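Local coordinates for HD domain protein (Enterococcus faecalis, PDB 4LRL) that probably hydrolyses deoxyribonucleoside triphosphates as an HD-domain phosphohydrolase whose activity is switched on and off by nucleotides bound at allosteric sites, at residues 74-79 with 270-275; 351-356 with 443-448; 277-282 with 345-350. One frame throughout, in Å; residues are numbered along the deposited sequence.

Contact 1: 74-79 with 270-275; sequences GTSSFT and PVSRGM. With DGT (2'-deoxyguanosine-5'-triphosphate), chain R; TTP (thymidine-5'-triphosphate), chain S.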
# COMPACT_ATOMS: atom_id res chain seq x y z
N GLY C 74 -11.30 -19.72 10.18
CA GLY C 74 -11.15 -20.95 10.95
C GLY C 74 -9.70 -21.21 11.29
O GLY C 74 -9.13 -20.57 12.17
N THR C 75 -9.11 -22.14 10.56
CA THR C 75 -7.79 -22.64 10.84
C THR C 75 -6.71 -21.88 10.11
O THR C 75 -5.53 -22.09 10.37
CB THR C 75 -7.67 -24.13 10.47
OG1 THR C 75 -8.11 -24.32 9.12
CG2 THR C 75 -8.52 -25.01 11.42
N SER C 76 -7.10 -21.01 9.18
CA SER C 76 -6.14 -20.23 8.42
C SER C 76 -5.17 -19.40 9.27
O SER C 76 -4.04 -19.17 8.85
CB SER C 76 -6.83 -19.33 7.42
OG SER C 76 -7.01 -20.02 6.20
N SER C 77 -5.60 -18.99 10.45
CA SER C 77 -4.76 -18.18 11.32
C SER C 77 -3.49 -18.94 11.77
O SER C 77 -2.52 -18.33 12.21
CB SER C 77 -5.55 -17.68 12.53
OG SER C 77 -5.83 -18.73 13.44
N PHE C 78 -3.50 -20.26 11.64
CA PHE C 78 -2.32 -21.04 12.00
C PHE C 78 -1.20 -20.91 10.96
O PHE C 78 -0.00 -21.05 11.29
CB PHE C 78 -2.70 -22.50 12.22
CG PHE C 78 -3.51 -22.74 13.46
CD1 PHE C 78 -4.84 -23.12 13.37
CD2 PHE C 78 -2.94 -22.58 14.73
CE1 PHE C 78 -5.61 -23.35 14.52
CE2 PHE C 78 -3.70 -22.81 15.89
CZ PHE C 78 -5.04 -23.20 15.78
N THR C 79 -1.58 -20.61 9.72
CA THR C 79 -0.61 -20.44 8.63
C THR C 79 -0.38 -18.96 8.31
O THR C 79 0.75 -18.58 7.98
CB THR C 79 -1.05 -21.20 7.36
OG1 THR C 79 -1.23 -22.58 7.67
CG2 THR C 79 0.00 -21.08 6.27
N PRO C 270 -1.94 -26.30 2.67
CA PRO C 270 -1.80 -27.61 3.34
C PRO C 270 -1.65 -27.55 4.86
O PRO C 270 -2.19 -28.40 5.57
CB PRO C 270 -0.54 -28.21 2.71
CG PRO C 270 -0.38 -27.48 1.39
CD PRO C 270 -0.95 -26.11 1.59
N VAL C 271 -0.91 -26.57 5.38
CA VAL C 271 -0.68 -26.53 6.82
C VAL C 271 -1.99 -26.19 7.53
O VAL C 271 -2.34 -26.83 8.52
CB VAL C 271 0.46 -25.57 7.18
CG1 VAL C 271 0.59 -25.42 8.68
CG2 VAL C 271 1.77 -26.06 6.58
N SER C 272 -2.75 -25.24 6.99
CA SER C 272 -4.06 -24.91 7.55
C SER C 272 -4.99 -26.10 7.52
O SER C 272 -5.72 -26.36 8.49
CB SER C 272 -4.70 -23.75 6.78
OG SER C 272 -3.78 -22.69 6.69
N ARG C 273 -4.98 -26.82 6.40
CA ARG C 273 -5.78 -28.02 6.28
C ARG C 273 -5.31 -29.15 7.21
O ARG C 273 -6.12 -29.97 7.66
CB ARG C 273 -5.83 -28.48 4.83
CG ARG C 273 -6.66 -27.57 3.93
CD ARG C 273 -7.05 -28.33 2.69
NE ARG C 273 -6.03 -28.22 1.66
CZ ARG C 273 -5.82 -29.12 0.71
NH1 ARG C 273 -6.53 -30.25 0.65
NH2 ARG C 273 -4.87 -28.90 -0.19
N GLY C 274 -4.01 -29.17 7.52
CA GLY C 274 -3.46 -30.06 8.53
C GLY C 274 -4.05 -29.85 9.91
O GLY C 274 -4.33 -30.80 10.64
N MET C 275 -4.26 -28.58 10.28
CA MET C 275 -4.85 -28.26 11.58
C MET C 275 -6.35 -28.61 11.60
O MET C 275 -6.89 -29.04 12.62
CB MET C 275 -4.62 -26.79 11.93
CG MET C 275 -3.16 -26.46 12.25
SD MET C 275 -2.60 -27.31 13.74
CE MET C 275 -3.48 -26.41 15.02
PG DGT R . 8.76 -27.10 8.34
O1G DGT R . 9.19 -26.30 7.12
O2G DGT R . 9.25 -28.54 8.32
O3G DGT R . 8.97 -26.38 9.66
O3B DGT R . 7.16 -27.26 8.27
PB DGT R . 6.22 -26.40 7.30
O1B DGT R . 5.73 -27.29 6.19
O2B DGT R . 6.89 -25.09 6.98
O3A DGT R . 4.97 -26.09 8.26
PA DGT R . 4.95 -25.05 9.48
O1A DGT R . 4.15 -25.70 10.57
O2A DGT R . 6.29 -24.48 9.81
O5' DGT R . 4.03 -23.86 8.90
C5' DGT R . 4.21 -23.27 7.61
C4' DGT R . 4.16 -21.75 7.71
O4' DGT R . 3.12 -21.27 8.59
C3' DGT R . 5.44 -21.21 8.33
O3' DGT R . 6.54 -21.20 7.40
C2' DGT R . 5.01 -19.83 8.83
C1' DGT R . 3.51 -19.98 9.09
N9 DGT R . 3.17 -19.86 10.53
C8 DGT R . 2.25 -19.03 11.04
N7 DGT R . 2.15 -19.14 12.40
C5 DGT R . 3.04 -20.08 12.77
C6 DGT R . 3.48 -20.70 14.05
O6 DGT R . 3.00 -20.40 15.15
N1 DGT R . 4.42 -21.64 14.00
C2 DGT R . 5.01 -22.03 12.86
N2 DGT R . 5.95 -22.98 12.95
N3 DGT R . 4.66 -21.52 11.65
C4 DGT R . 3.71 -20.55 11.54
PA TTP S . 5.19 -21.64 3.73
O1A TTP S . 5.94 -22.12 4.95
O2A TTP S . 3.93 -22.35 3.32
O3A TTP S . 6.16 -21.59 2.43
PB TTP S . 7.70 -21.07 2.33
O1B TTP S . 7.82 -19.74 3.03
O2B TTP S . 8.08 -21.08 0.86
O3B TTP S . 8.62 -22.15 3.13
PG TTP S . 8.30 -23.70 3.53
O1G TTP S . 9.68 -24.31 3.66
O2G TTP S . 7.47 -24.25 2.37
O3G TTP S . 7.57 -23.67 4.85
O5' TTP S . 4.82 -20.10 3.97
C5' TTP S . 5.31 -19.34 5.08
C4' TTP S . 4.50 -18.06 5.21
O4' TTP S . 4.33 -17.47 3.92
C3' TTP S . 3.12 -18.34 5.78
O3' TTP S . 2.77 -17.41 6.79
C2' TTP S . 2.17 -18.13 4.62
C1' TTP S . 2.94 -17.26 3.65
N1 TTP S . 2.59 -17.62 2.27
C2 TTP S . 2.15 -16.61 1.35
O2 TTP S . 2.08 -15.40 1.69
N3 TTP S . 1.82 -16.96 0.09
C4 TTP S . 1.89 -18.25 -0.31
O4 TTP S . 1.58 -18.54 -1.48
C5 TTP S . 2.31 -19.25 0.59
C5M TTP S . 2.41 -20.71 0.17
C6 TTP S . 2.66 -18.91 1.89
O HOH W 1 -4.50 -20.97 4.93
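Ser272, on the first turn of helix 270-291, meets the loop 74-79 with both its hydroxyl and its carbonyl. Its OG lies 2.7 Å from Thr79 OG1 in a short hydrogen bond that either hydroxyl could donate, and a water bridges the same OG to Ser76 OG. Three polar groups of the loop and helix are thereby joined at one buried point. On the other flank Thr75 OG1 donates to Ser272 O over 3.2 Å, reaching it from above the carbonyl plane, 56° out of it, and so off the lone pairs. A chi1 of 52° sets that OG1 between the backbone N and the carbonyl carbon of Thr75, facing the helix.

The apolar half of the contact belongs to Phe78 and Met275. Met275 is bent at chi2 and again at chi3, which folds its methyl back over the ring: CE sits 3.6 Å from the Phe78 ring centroid, almost on the ring normal, while SD stands above the same face at 4.7 Å in a Met-aromatic contact. Phe347 also packs against Phe78, edge to face. Val271 places CB 3.5 Å from Thr79 OG1 and turns CG2 to the triphosphate of the bound dGTP.

Further out, three successive backbone carbonyls of the loop find partners beyond the helix: Ser77 O accepts from Arg68 of the second subunit, Phe78 O from Arg350 NE, and Thr79 O from the O3' hydroxyl of dTTP at 2.6 Å. With Thr75 and Thr79 hydrogen-bonded to Ser272, Ser76 linked to it by the water and Met275 CE covering a face of the Phe78 ring, the contact would hold these carbonyls toward their respective partners, consistent with a part in allosteric control.

Contact 2: 351-356 with 443-448; sequences KPLKSA and YFPKEM. With DGT (2'-deoxyguanosine-5'-triphosphate), chain R.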
# COMPACT_ATOMS: atom_id res chain seq x y z
N LYS C 351 0.26 -28.41 16.19
CA LYS C 351 1.06 -29.54 15.71
C LYS C 351 0.32 -30.12 14.53
O LYS C 351 -0.31 -31.17 14.65
CB LYS C 351 1.22 -30.64 16.77
CG LYS C 351 1.65 -30.17 18.15
CD LYS C 351 3.07 -29.71 18.16
CE LYS C 351 3.54 -29.45 19.59
NZ LYS C 351 4.81 -28.69 19.58
N PRO C 352 0.39 -29.44 13.37
CA PRO C 352 -0.45 -29.94 12.29
C PRO C 352 0.07 -31.29 11.79
O PRO C 352 1.25 -31.61 11.98
CB PRO C 352 -0.32 -28.88 11.19
CG PRO C 352 0.69 -27.84 11.72
CD PRO C 352 1.35 -28.42 12.92
N LEU C 353 -0.83 -32.08 11.21
CA LEU C 353 -0.43 -33.24 10.44
C LEU C 353 0.30 -32.75 9.18
O LEU C 353 -0.07 -31.73 8.61
CB LEU C 353 -1.64 -34.08 10.05
CG LEU C 353 -2.41 -34.84 11.15
CD1 LEU C 353 -3.45 -35.74 10.51
CD2 LEU C 353 -1.50 -35.68 12.03
N LYS C 354 1.33 -33.48 8.78
CA LYS C 354 2.03 -33.23 7.52
C LYS C 354 1.25 -33.93 6.41
O LYS C 354 0.39 -34.77 6.69
CB LYS C 354 3.45 -33.78 7.63
CG LYS C 354 4.46 -33.27 6.62
CD LYS C 354 4.93 -31.83 6.89
CE LYS C 354 5.80 -31.32 5.72
NZ LYS C 354 6.30 -29.91 5.86
N SER C 355 1.52 -33.58 5.15
CA SER C 355 0.82 -34.18 4.01
C SER C 355 1.67 -34.33 2.76
O SER C 355 2.67 -33.65 2.57
CB SER C 355 -0.44 -33.39 3.66
OG SER C 355 -0.10 -32.10 3.18
N ALA C 356 1.24 -35.24 1.89
CA ALA C 356 1.85 -35.43 0.58
C ALA C 356 0.74 -35.50 -0.45
O ALA C 356 -0.32 -36.07 -0.19
CB ALA C 356 2.69 -36.72 0.57
N TYR C 443 -2.62 -37.18 4.75
CA TYR C 443 -2.10 -36.50 5.92
C TYR C 443 -1.55 -37.51 6.90
O TYR C 443 -2.11 -38.59 7.05
CB TYR C 443 -3.19 -35.64 6.57
CG TYR C 443 -3.38 -34.30 5.88
CD1 TYR C 443 -4.29 -34.15 4.83
CD2 TYR C 443 -2.64 -33.20 6.27
CE1 TYR C 443 -4.46 -32.90 4.19
CE2 TYR C 443 -2.79 -31.96 5.64
CZ TYR C 443 -3.69 -31.82 4.60
OH TYR C 443 -3.81 -30.59 4.00
N PHE C 444 -0.46 -37.16 7.56
CA PHE C 444 0.22 -38.09 8.48
C PHE C 444 1.02 -37.31 9.52
O PHE C 444 1.34 -36.13 9.28
CB PHE C 444 1.15 -39.04 7.71
CG PHE C 444 2.08 -38.34 6.75
CD1 PHE C 444 3.32 -37.84 7.18
CD2 PHE C 444 1.72 -38.17 5.41
CE1 PHE C 444 4.18 -37.20 6.29
CE2 PHE C 444 2.57 -37.52 4.51
CZ PHE C 444 3.81 -37.03 4.95
N PRO C 445 1.34 -37.95 10.66
CA PRO C 445 2.14 -37.24 11.66
C PRO C 445 3.50 -36.88 11.10
O PRO C 445 4.13 -37.70 10.43
CB PRO C 445 2.26 -38.24 12.81
CG PRO C 445 1.10 -39.17 12.62
CD PRO C 445 0.97 -39.30 11.13
N LYS C 446 3.92 -35.65 11.35
CA LYS C 446 5.25 -35.17 11.01
C LYS C 446 6.34 -36.13 11.51
O LYS C 446 7.31 -36.40 10.80
CB LYS C 446 5.48 -33.76 11.58
CG LYS C 446 6.77 -33.11 11.09
CD LYS C 446 6.93 -31.66 11.56
CE LYS C 446 8.36 -31.18 11.31
NZ LYS C 446 8.51 -29.69 11.28
N GLU C 447 6.17 -36.65 12.72
CA GLU C 447 7.20 -37.51 13.33
C GLU C 447 7.50 -38.79 12.53
O GLU C 447 8.49 -39.47 12.80
CB GLU C 447 6.97 -37.78 14.83
CG GLU C 447 5.53 -37.99 15.30
CD GLU C 447 4.78 -36.69 15.55
OE1 GLU C 447 4.60 -36.31 16.73
OE2 GLU C 447 4.36 -36.04 14.56
N MET C 448 6.66 -39.10 11.54
CA MET C 448 6.91 -40.21 10.62
C MET C 448 8.13 -39.95 9.75
O MET C 448 8.78 -40.90 9.30
CB MET C 448 5.70 -40.48 9.73
CG MET C 448 4.48 -41.08 10.43
SD MET C 448 4.78 -42.59 11.37
CE MET C 448 5.31 -43.73 10.10
PG DGT R . 8.76 -27.10 8.34
O1G DGT R . 9.19 -26.30 7.12
O2G DGT R . 9.25 -28.54 8.32
O3G DGT R . 8.97 -26.38 9.66
O3B DGT R . 7.16 -27.26 8.27
PB DGT R . 6.22 -26.40 7.30
O1B DGT R . 5.73 -27.29 6.19
O2B DGT R . 6.89 -25.09 6.98
O3A DGT R . 4.97 -26.09 8.26
PA DGT R . 4.95 -25.05 9.48
O1A DGT R . 4.15 -25.70 10.57
O2A DGT R . 6.29 -24.48 9.81
O5' DGT R . 4.03 -23.86 8.90
C5' DGT R . 4.21 -23.27 7.61
C4' DGT R . 4.16 -21.75 7.71
O4' DGT R . 3.12 -21.27 8.59
C3' DGT R . 5.44 -21.21 8.33
O3' DGT R . 6.54 -21.20 7.40
C2' DGT R . 5.01 -19.83 8.83
C1' DGT R . 3.51 -19.98 9.09
N9 DGT R . 3.17 -19.86 10.53
C8 DGT R . 2.25 -19.03 11.04
N7 DGT R . 2.15 -19.14 12.40
C5 DGT R . 3.04 -20.08 12.77
C6 DGT R . 3.48 -20.70 14.05
O6 DGT R . 3.00 -20.40 15.15
N1 DGT R . 4.42 -21.64 14.00
C2 DGT R . 5.01 -22.03 12.86
N2 DGT R . 5.95 -22.98 12.95
N3 DGT R . 4.66 -21.52 11.65
C4 DGT R . 3.71 -20.55 11.54
O HOH W 2 2.44 -33.78 13.07
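Lys354 and Phe444 form an antiparallel hydrogen-bonded pair between strands 354-357 and 441-444, the edge and centre strands of a three-stranded antiparallel sheet. Both backbone bonds measure 2.7 Å, but that from Phe444 N to Lys354 O is the straighter at its hydrogen (161°, against 131° for Lys354 N to Phe444 O). Next along, Ser355 and Tyr443 make a non-hydrogen-bonded pair.

Aromatic contacts cover both sides of the sheet. On the Tyr443 side, Ser355 CB sits over the tyrosine ring, 3.5 Å from its centroid, and Leu353 O meets the ring edge in plane. The hydroxyl of Tyr443 bonds instead to Pro270 O. On the other side, chi1 of 50° swings the Phe444 ring back over its own strand pair, where Lys354 O and Ser355 N lie over one face and Lys354 CB packs on CE1. Leu353 CD1 adds apolar packing on Tyr443 CB.

Just off the paired residues, a water donates to Pro352 O and accepts from Lys446 N. Both lysines reach the triphosphate of dGTP, Lys354 NZ donating to O1B at 2.7 Å and Lys446 NZ to O2G at 3.3 Å.

Contact 3: 277-282 with 345-350; sequences VILDHL and KRFLMR. With DGT (2'-deoxyguanosine-5'-triphosphate), chain R.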
# COMPACT_ATOMS: atom_id res chain seq x y z
N VAL C 277 -7.76 -31.05 9.89
CA VAL C 277 -7.82 -32.50 10.05
C VAL C 277 -7.74 -32.88 11.53
O VAL C 277 -8.50 -33.74 11.98
CB VAL C 277 -6.75 -33.26 9.20
CG1 VAL C 277 -6.66 -34.71 9.62
CG2 VAL C 277 -7.08 -33.18 7.71
N ILE C 278 -6.86 -32.24 12.29
CA ILE C 278 -6.73 -32.51 13.72
C ILE C 278 -8.00 -32.11 14.48
O ILE C 278 -8.50 -32.87 15.31
CB ILE C 278 -5.47 -31.86 14.32
CG1 ILE C 278 -4.27 -32.78 14.07
CG2 ILE C 278 -5.62 -31.60 15.83
CD1 ILE C 278 -3.02 -32.03 13.85
N LEU C 279 -8.52 -30.93 14.18
CA LEU C 279 -9.78 -30.48 14.75
C LEU C 279 -10.92 -31.48 14.43
O LEU C 279 -11.72 -31.81 15.31
CB LEU C 279 -10.13 -29.09 14.24
CG LEU C 279 -11.48 -28.46 14.60
CD1 LEU C 279 -11.59 -28.21 16.10
CD2 LEU C 279 -11.65 -27.16 13.82
N ASP C 280 -10.98 -31.94 13.18
CA ASP C 280 -12.04 -32.84 12.74
C ASP C 280 -12.02 -34.11 13.58
O ASP C 280 -13.04 -34.52 14.14
CB ASP C 280 -11.88 -33.16 11.24
CG ASP C 280 -12.95 -34.12 10.71
OD1 ASP C 280 -13.86 -33.66 10.00
OD2 ASP C 280 -12.89 -35.33 11.00
N HIS C 281 -10.84 -34.70 13.70
CA HIS C 281 -10.69 -35.97 14.38
C HIS C 281 -10.84 -35.84 15.89
O HIS C 281 -11.36 -36.74 16.56
CB HIS C 281 -9.34 -36.58 14.02
CG HIS C 281 -9.25 -37.04 12.60
ND1 HIS C 281 -8.08 -37.47 12.03
CD2 HIS C 281 -10.20 -37.13 11.63
CE1 HIS C 281 -8.31 -37.83 10.78
NE2 HIS C 281 -9.59 -37.64 10.51
N LEU C 282 -10.40 -34.69 16.41
CA LEU C 282 -10.59 -34.33 17.81
C LEU C 282 -12.06 -34.29 18.20
O LEU C 282 -12.46 -34.85 19.21
CB LEU C 282 -9.94 -32.97 18.08
CG LEU C 282 -10.18 -32.26 19.42
CD1 LEU C 282 -9.67 -33.10 20.56
CD2 LEU C 282 -9.51 -30.87 19.39
N LYS C 345 -4.15 -31.42 22.53
CA LYS C 345 -2.85 -30.76 22.65
C LYS C 345 -2.35 -30.30 21.27
O LYS C 345 -1.87 -29.17 21.12
CB LYS C 345 -1.81 -31.65 23.35
CG LYS C 345 -0.53 -30.92 23.72
CD LYS C 345 0.25 -31.60 24.85
CE LYS C 345 1.20 -30.60 25.55
NZ LYS C 345 1.94 -31.15 26.74
N ARG C 346 -2.50 -31.16 20.26
CA ARG C 346 -2.04 -30.83 18.90
C ARG C 346 -2.74 -29.62 18.31
O ARG C 346 -2.11 -28.84 17.59
CB ARG C 346 -2.12 -32.04 17.97
CG ARG C 346 -1.14 -33.14 18.38
CD ARG C 346 -1.35 -34.46 17.62
NE ARG C 346 -0.25 -34.68 16.69
CZ ARG C 346 0.74 -35.55 16.87
NH1 ARG C 346 0.77 -36.32 17.95
NH2 ARG C 346 1.68 -35.66 15.95
N PHE C 347 -4.01 -29.44 18.65
CA PHE C 347 -4.78 -28.27 18.20
C PHE C 347 -4.48 -27.00 18.98
O PHE C 347 -4.39 -25.92 18.40
CB PHE C 347 -6.29 -28.53 18.22
CG PHE C 347 -7.08 -27.46 17.51
CD1 PHE C 347 -7.23 -27.50 16.13
CD2 PHE C 347 -7.65 -26.41 18.23
CE1 PHE C 347 -7.96 -26.50 15.47
CE2 PHE C 347 -8.38 -25.40 17.58
CZ PHE C 347 -8.53 -25.45 16.20
N LEU C 348 -4.35 -27.11 20.30
CA LEU C 348 -4.03 -25.93 21.10
C LEU C 348 -2.59 -25.46 20.90
O LEU C 348 -2.33 -24.26 20.90
CB LEU C 348 -4.30 -26.19 22.59
CG LEU C 348 -5.77 -26.38 22.97
CD1 LEU C 348 -5.86 -27.03 24.35
CD2 LEU C 348 -6.58 -25.07 22.90
N MET C 349 -1.68 -26.41 20.71
CA MET C 349 -0.23 -26.14 20.64
C MET C 349 0.34 -26.03 19.21
O MET C 349 1.54 -25.81 19.03
CB MET C 349 0.56 -27.21 21.44
CG MET C 349 0.18 -27.37 22.93
SD MET C 349 -0.31 -25.82 23.70
CE MET C 349 -0.73 -26.34 25.37
N ARG C 350 -0.54 -26.17 18.21
CA ARG C 350 -0.20 -26.10 16.78
C ARG C 350 0.78 -27.20 16.35
O ARG C 350 1.97 -26.95 16.17
CB ARG C 350 0.30 -24.70 16.37
CG ARG C 350 0.40 -24.48 14.85
CD ARG C 350 1.11 -23.19 14.50
NE ARG C 350 1.18 -22.93 13.05
CZ ARG C 350 2.00 -23.54 12.19
NH1 ARG C 350 1.97 -23.21 10.91
NH2 ARG C 350 2.82 -24.51 12.58
PG DGT R . 8.76 -27.10 8.34
O1G DGT R . 9.19 -26.30 7.12
O2G DGT R . 9.25 -28.54 8.32
O3G DGT R . 8.97 -26.38 9.66
O3B DGT R . 7.16 -27.26 8.27
PB DGT R . 6.22 -26.40 7.30
O1B DGT R . 5.73 -27.29 6.19
O2B DGT R . 6.89 -25.09 6.98
O3A DGT R . 4.97 -26.09 8.26
PA DGT R . 4.95 -25.05 9.48
O1A DGT R . 4.15 -25.70 10.57
O2A DGT R . 6.29 -24.48 9.81
O5' DGT R . 4.03 -23.86 8.90
C5' DGT R . 4.21 -23.27 7.61
C4' DGT R . 4.16 -21.75 7.71
O4' DGT R . 3.12 -21.27 8.59
C3' DGT R . 5.44 -21.21 8.33
O3' DGT R . 6.54 -21.20 7.40
C2' DGT R . 5.01 -19.83 8.83
C1' DGT R . 3.51 -19.98 9.09
N9 DGT R . 3.17 -19.86 10.53
C8 DGT R . 2.25 -19.03 11.04
N7 DGT R . 2.15 -19.14 12.40
C5 DGT R . 3.04 -20.08 12.77
C6 DGT R . 3.48 -20.70 14.05
O6 DGT R . 3.00 -20.40 15.15
N1 DGT R . 4.42 -21.64 14.00
C2 DGT R . 5.01 -22.03 12.86
N2 DGT R . 5.95 -22.98 12.95
N3 DGT R . 4.66 -21.52 11.65
C4 DGT R . 3.71 -20.55 11.54
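Helix 270-291 and the last turn of helix 338-348 come nearest at Leu279 and Phe347, whose CA atoms are 6.5 Å apart, and beyond that turn the chain leaves helical geometry at Arg350 with a positive phi of 62°. Phe347 carries the contact. With CG anti to the backbone N (chi1 -168°), its ring is laid against Leu279: Leu279 CB touches CE1 at 3.6 Å, and Leu279 CD1 stands over one face, offset toward the rim, 4.2 Å from the centroid. Ile278 CG2 comes to the ring edge and packs on Phe347 CB at 3.9 Å, while Leu282 CD2 reaches the same CB at 4.1 Å from one turn further along. Arg346 adds only its CB, against Ile278 CG2. Its guanidinium leads off to salt bridges with Asp342 and Glu447. Phe329, of helix 322-332, packs on Leu279 and Leu282, so this is part of a buried helical core.

The backbone turn at Arg350 sends its side chain away from the helix pair and toward dGTP. The chain is extended from CG to NE, and the guanidinium lies face-on over the guanine base. Arg350 NH2 donates to O1A of the alpha-phosphate at 2.7 Å, nearly straight at 167°, and NH1 donates to O5' at 3.0 Å. The bonds from NH1, NH2 and NE would together hold the guanidinium's rotation while its face covers the base. The contact between the helices is itself purely apolar, and its chemistry implies that packing at Phe347 would steady the end of the helix, just after which Arg350 covers the base and grips the alpha-phosphate.

Overall arrangement
The three contacts lie 10 to 13 Å apart, centre to centre, on one side of the chain's centre, and all touch the same dGTP. Helix 270-291 runs through contacts 1 and 3, its first turns meeting the loop 74-79 and its next ones helix 338-348. Helix 338-348 is followed, after a short loop, by strand 354-357 of contact 2. Along the chain, contact 1 closes first, then contact 3, then contact 2. They also touch one another: Lys351 N probably bonds to Arg346 O, and Met275 packs on Pro352. Loop, helices and sheet thus assemble one nucleotide site, which the second subunit completes, consistent with allosteric coupling across the tetramer.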